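Local coordinates for protein (S)-ureidoglycine aminohydrolase (Escherichia coli, PDB 1RC6) that catalyses the manganese-dependent hydrolysis of (S)-ureidoglycine to (S)-ureidoglycolate and ammonia, a step in the anaerobic use of allantoin as a nitrogen source, at residues 22-26 with 214-218; 142-147 with 172-177. All blocks are in the same frame, centred on the assembly; numbering follows the deposited sequence.

Overall arrangement
Contact 1 and contact 2 sit far apart, their centres 31 Å from each other and their nearest atoms about 22 Å, with contact 2 nested in the chain between the two segments of contact 1. Contact 1, partly buried, joins the loop before strand 26-29 to the hairpin turn after strand 210-214, at the C-terminal cupin and close to residues inferred to bind metal and substrate. Contact 2 lies at the surface and joins the loops leading into strands 147-150 and 179-186, which belong to different sheets. An aromatic ring is central to both, but in contact 1 it meets a carboxylate as well as a leucine, whereas contact 2 relies on clustered aromatic rings and prolines.

Contact 1 (22-26 with 214-218); sequences KHGNF and NLDNN
Leu215 lies over one face of the Phe26 ring and supplies the apolar half of the contact between residues 22-26 and 214-218. Its CB stands 3.5 Å from the ring centroid and only 7° off the ring normal, a CH-pi contact centred on the ring. CG leans toward one side of the same face, reaching 3.4 Å from Phe26 CD1, and the two side chains cross at about a right angle. The leucine places CG beside its own backbone N and anti to the carbonyl carbon (chi1 -60°), which brings CG down beside CB on the aromatic face.

Residues 214-218 belong to the C-terminal cupin, and the N-terminal strand 26-29 joins its sheet by pairing with strand 227-230. Residues 214-218 form the turn of the hairpin between strands 210-214 and 219-223, with Asp216 at the centre of an inverse gamma turn, while 22-26 links strand 20-21 to strand 26-29 of another sheet. Behind the ring contact, Leu215 also touches Gln236, which by similarity binds manganese and substrate, so the packing reaches the wall of the probable active site.

The polar side of the contact is made by Asp216. Its OD1 comes up in the plane of the Phe26 ring at the edge, 3.1 Å from CD2, with the carboxylate turned 82° from the ring. An oxygen placed there faces the slightly positive ring hydrogens. The same OD1 lies 3.6 Å from Lys22 CG, touching the aliphatic part of that chain; the ammonium NZ remains 5.8 Å from OD1, where its charge could still stabilise the carboxylate at a distance.

Within 22-26, backbone bonds from Lys22 N to Phe26 O (2.7 Å) and from Asn25 N to Lys22 O (2.9 Å) close the loop that presents the phenylalanine.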
# COMPACT_ATOMS: atom_id res chain seq x y z
N LYS A 22 9.85 15.56 -3.86
CA LYS A 22 9.93 16.77 -3.03
C LYS A 22 10.18 16.37 -1.58
O LYS A 22 9.56 16.92 -0.66
CB LYS A 22 8.64 17.58 -3.12
CG LYS A 22 8.37 18.22 -4.47
CD LYS A 22 9.33 19.38 -4.76
CE LYS A 22 9.01 20.04 -6.10
NZ LYS A 22 9.87 21.22 -6.40
N HIS A 23 11.09 15.42 -1.39
CA HIS A 23 11.50 14.89 -0.08
C HIS A 23 10.80 15.50 1.13
O HIS A 23 10.86 16.71 1.35
CB HIS A 23 13.01 15.05 0.09
CG HIS A 23 13.80 14.35 -0.98
ND1 HIS A 23 14.11 13.01 -0.92
CD2 HIS A 23 14.29 14.80 -2.16
CE1 HIS A 23 14.75 12.66 -2.02
NE2 HIS A 23 14.87 13.72 -2.79
N GLY A 24 10.14 14.65 1.91
CA GLY A 24 9.44 15.12 3.09
C GLY A 24 8.08 15.71 2.77
O GLY A 24 7.21 15.82 3.65
N ASN A 25 7.88 16.10 1.52
CA ASN A 25 6.61 16.66 1.11
C ASN A 25 5.82 15.66 0.32
O ASN A 25 4.73 15.26 0.73
CB ASN A 25 6.82 17.93 0.29
CG ASN A 25 6.77 19.17 1.15
OD1 ASN A 25 6.97 20.29 0.66
ND2 ASN A 25 6.49 18.98 2.44
N PHE A 26 6.35 15.25 -0.82
CA PHE A 26 5.65 14.27 -1.62
C PHE A 26 6.56 13.73 -2.71
O PHE A 26 7.63 14.28 -2.97
CB PHE A 26 4.38 14.88 -2.22
CG PHE A 26 4.56 15.47 -3.59
CD1 PHE A 26 4.35 14.70 -4.73
CD2 PHE A 26 4.96 16.80 -3.74
CE1 PHE A 26 4.53 15.24 -6.00
CE2 PHE A 26 5.14 17.36 -5.01
CZ PHE A 26 4.93 16.58 -6.14
N ASN A 214 -3.48 16.63 -7.13
CA ASN A 214 -2.96 17.96 -6.92
C ASN A 214 -2.11 17.91 -5.67
O ASN A 214 -2.60 18.13 -4.56
CB ASN A 214 -4.10 18.97 -6.72
CG ASN A 214 -3.59 20.37 -6.43
OD1 ASN A 214 -3.03 21.03 -7.30
ND2 ASN A 214 -3.76 20.82 -5.19
N LEU A 215 -0.83 17.59 -5.85
CA LEU A 215 0.10 17.49 -4.74
C LEU A 215 0.54 18.87 -4.24
O LEU A 215 -0.17 19.52 -3.48
CB LEU A 215 1.31 16.65 -5.15
CG LEU A 215 1.05 15.20 -5.59
CD1 LEU A 215 0.26 14.47 -4.52
CD2 LEU A 215 0.28 15.19 -6.91
N ASP A 216 1.73 19.30 -4.67
CA ASP A 216 2.22 20.61 -4.25
C ASP A 216 1.72 21.69 -5.20
O ASP A 216 2.49 22.33 -5.91
CB ASP A 216 3.75 20.60 -4.19
CG ASP A 216 4.28 19.92 -2.93
OD1 ASP A 216 5.51 19.72 -2.83
OD2 ASP A 216 3.47 19.59 -2.04
N ASN A 217 0.40 21.87 -5.19
CA ASN A 217 -0.27 22.85 -6.01
C ASN A 217 -0.16 22.62 -7.49
O ASN A 217 -0.56 23.47 -8.28
CB ASN A 217 0.24 24.25 -5.69
CG ASN A 217 -0.11 24.69 -4.30
OD1 ASN A 217 0.18 25.81 -3.89
ND2 ASN A 217 -0.75 23.80 -3.55
N ASN A 218 0.37 21.47 -7.89
CA ASN A 218 0.50 21.18 -9.31
C ASN A 218 -0.27 19.93 -9.68
O ASN A 218 -0.21 18.92 -8.99
CB ASN A 218 1.97 21.04 -9.70
CG ASN A 218 2.71 22.37 -9.69
OD1 ASN A 218 2.43 23.24 -10.52
ND2 ASN A 218 3.63 22.54 -8.75

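Contact 2 (142-147 with 172-177); sequences YAPWLV and PKELGF
Two loops, one running from strand 127-135 to strand 147-150 and the other from strand 166-169 to strand 179-186, meet at the surface of this bicupin chain, each leading into a strand of a different sheet. The Phe177 ring lies between Pro144 and Pro172, one over each face, and turns an edge to Trp145. That edge is directed at the face of the Trp145 six-membered ring in a T-shaped pair, with centroids 4.8 Å apart and planes at 83°; Phe177 CE2 is the atom that sits over the indole. Trp145 holds CG between its backbone N and carbonyl carbon (chi1 58°), turning the indole back over the opposing loop, where CZ2 also reaches Pro172 CG at 3.9 Å. Pro144 CB lies over the centre of one Phe177 face, 4.0 Å from the centroid in a CH-pi contact, while Pro172 CD, from the same loop as the phenylalanine, lies over the opposite face. Val147 CG2 adds a contact of 3.9 Å to Phe177 CZ.

At the outer end, Leu175 CB rests over the Tyr142 ring, 3.8 Å from its centroid, and Leu175 CD1 reaches the phenol, 3.4 Å from Tyr142 OH. Between these two groups, Gly176 lets the backbones approach closely: its CA is 4.3 Å from that of Ala143. Gly176 O is hydrogen-bonded by Tyr136 OH, and Phe177 also meets the ring of Tyr110.

With the join between the loops made by aromatic rings, prolines and aliphatic groups, their fit depends on shape and dispersion more than on directed polar bonds.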
# COMPACT_ATOMS: atom_id res chain seq x y z
N TYR A 142 -3.21 -2.51 25.56
CA TYR A 142 -3.69 -2.80 24.22
C TYR A 142 -2.69 -3.60 23.42
O TYR A 142 -1.49 -3.64 23.73
CB TYR A 142 -3.98 -1.53 23.45
CG TYR A 142 -5.06 -0.66 24.02
CD1 TYR A 142 -4.78 0.25 25.05
CD2 TYR A 142 -6.35 -0.70 23.52
CE1 TYR A 142 -5.77 1.09 25.55
CE2 TYR A 142 -7.34 0.13 24.00
CZ TYR A 142 -7.05 1.02 25.01
OH TYR A 142 -8.05 1.85 25.47
N ALA A 143 -3.19 -4.23 22.36
CA ALA A 143 -2.36 -5.04 21.48
C ALA A 143 -3.16 -5.32 20.21
O ALA A 143 -4.36 -5.52 20.26
CB ALA A 143 -1.97 -6.33 22.17
N PRO A 144 -2.48 -5.33 19.05
CA PRO A 144 -3.16 -5.59 17.78
C PRO A 144 -3.25 -7.10 17.56
O PRO A 144 -2.83 -7.88 18.41
CB PRO A 144 -2.25 -4.91 16.77
CG PRO A 144 -0.90 -5.26 17.32
CD PRO A 144 -1.05 -5.05 18.83
N TRP A 145 -3.79 -7.50 16.42
CA TRP A 145 -3.90 -8.93 16.12
C TRP A 145 -4.06 -9.21 14.62
O TRP A 145 -4.47 -8.34 13.85
CB TRP A 145 -5.08 -9.53 16.88
CG TRP A 145 -6.37 -8.86 16.58
CD1 TRP A 145 -7.24 -9.16 15.56
CD2 TRP A 145 -6.93 -7.75 17.29
NE1 TRP A 145 -8.31 -8.30 15.59
CE2 TRP A 145 -8.15 -7.42 16.64
CE3 TRP A 145 -6.52 -7.00 18.40
CZ2 TRP A 145 -8.98 -6.37 17.07
CZ3 TRP A 145 -7.34 -5.95 18.83
CH2 TRP A 145 -8.56 -5.64 18.17
N LEU A 146 -3.72 -10.44 14.24
CA LEU A 146 -3.80 -10.87 12.86
C LEU A 146 -5.18 -10.59 12.30
O LEU A 146 -6.19 -10.87 12.94
CB LEU A 146 -3.49 -12.37 12.80
CG LEU A 146 -3.69 -13.34 11.61
CD1 LEU A 146 -4.54 -12.75 10.50
CD2 LEU A 146 -2.34 -13.73 11.09
N VAL A 147 -5.22 -10.01 11.11
CA VAL A 147 -6.48 -9.74 10.44
C VAL A 147 -6.30 -10.14 8.98
O VAL A 147 -5.25 -9.88 8.39
CB VAL A 147 -6.86 -8.26 10.50
CG1 VAL A 147 -8.18 -8.03 9.78
CG2 VAL A 147 -6.97 -7.82 11.94
N PRO A 172 -9.06 -2.82 12.23
CA PRO A 172 -9.90 -2.36 13.34
C PRO A 172 -9.44 -0.96 13.77
O PRO A 172 -8.27 -0.63 13.62
CB PRO A 172 -9.63 -3.42 14.42
CG PRO A 172 -9.28 -4.64 13.64
CD PRO A 172 -8.40 -4.10 12.54
N LYS A 173 -10.35 -0.17 14.32
CA LYS A 173 -10.03 1.19 14.76
C LYS A 173 -9.48 1.24 16.19
O LYS A 173 -8.96 2.26 16.60
CB LYS A 173 -11.27 2.07 14.68
CG LYS A 173 -12.08 1.87 13.41
CD LYS A 173 -11.40 2.48 12.20
CE LYS A 173 -11.89 3.89 11.96
NZ LYS A 173 -13.34 3.93 11.60
N GLU A 174 -9.61 0.15 16.93
CA GLU A 174 -9.14 0.09 18.32
C GLU A 174 -7.68 0.52 18.50
O GLU A 174 -6.82 0.25 17.66
CB GLU A 174 -9.30 -1.33 18.88
CG GLU A 174 -10.71 -1.69 19.35
CD GLU A 174 -11.76 -1.52 18.27
OE1 GLU A 174 -11.65 -2.17 17.20
OE2 GLU A 174 -12.72 -0.75 18.49
N LEU A 175 -7.41 1.18 19.62
CA LEU A 175 -6.08 1.66 19.94
C LEU A 175 -5.04 0.57 19.86
O LEU A 175 -3.84 0.86 19.84
CB LEU A 175 -6.06 2.27 21.34
CG LEU A 175 -7.10 3.36 21.61
CD1 LEU A 175 -6.88 3.91 23.00
CD2 LEU A 175 -6.99 4.46 20.56
N GLY A 176 -5.49 -0.68 19.83
CA GLY A 176 -4.56 -1.79 19.74
C GLY A 176 -3.78 -1.59 18.46
O GLY A 176 -2.58 -1.92 18.37
N PHE A 177 -4.46 -1.02 17.47
CA PHE A 177 -3.86 -0.74 16.18
C PHE A 177 -3.33 0.69 16.12
O PHE A 177 -3.97 1.62 16.59
CB PHE A 177 -4.87 -0.97 15.06
CG PHE A 177 -5.19 -2.42 14.82
CD1 PHE A 177 -4.60 -3.10 13.76
CD2 PHE A 177 -6.03 -3.11 15.68
CE1 PHE A 177 -4.85 -4.46 13.57
CE2 PHE A 177 -6.29 -4.45 15.50
CZ PHE A 177 -5.70 -5.13 14.44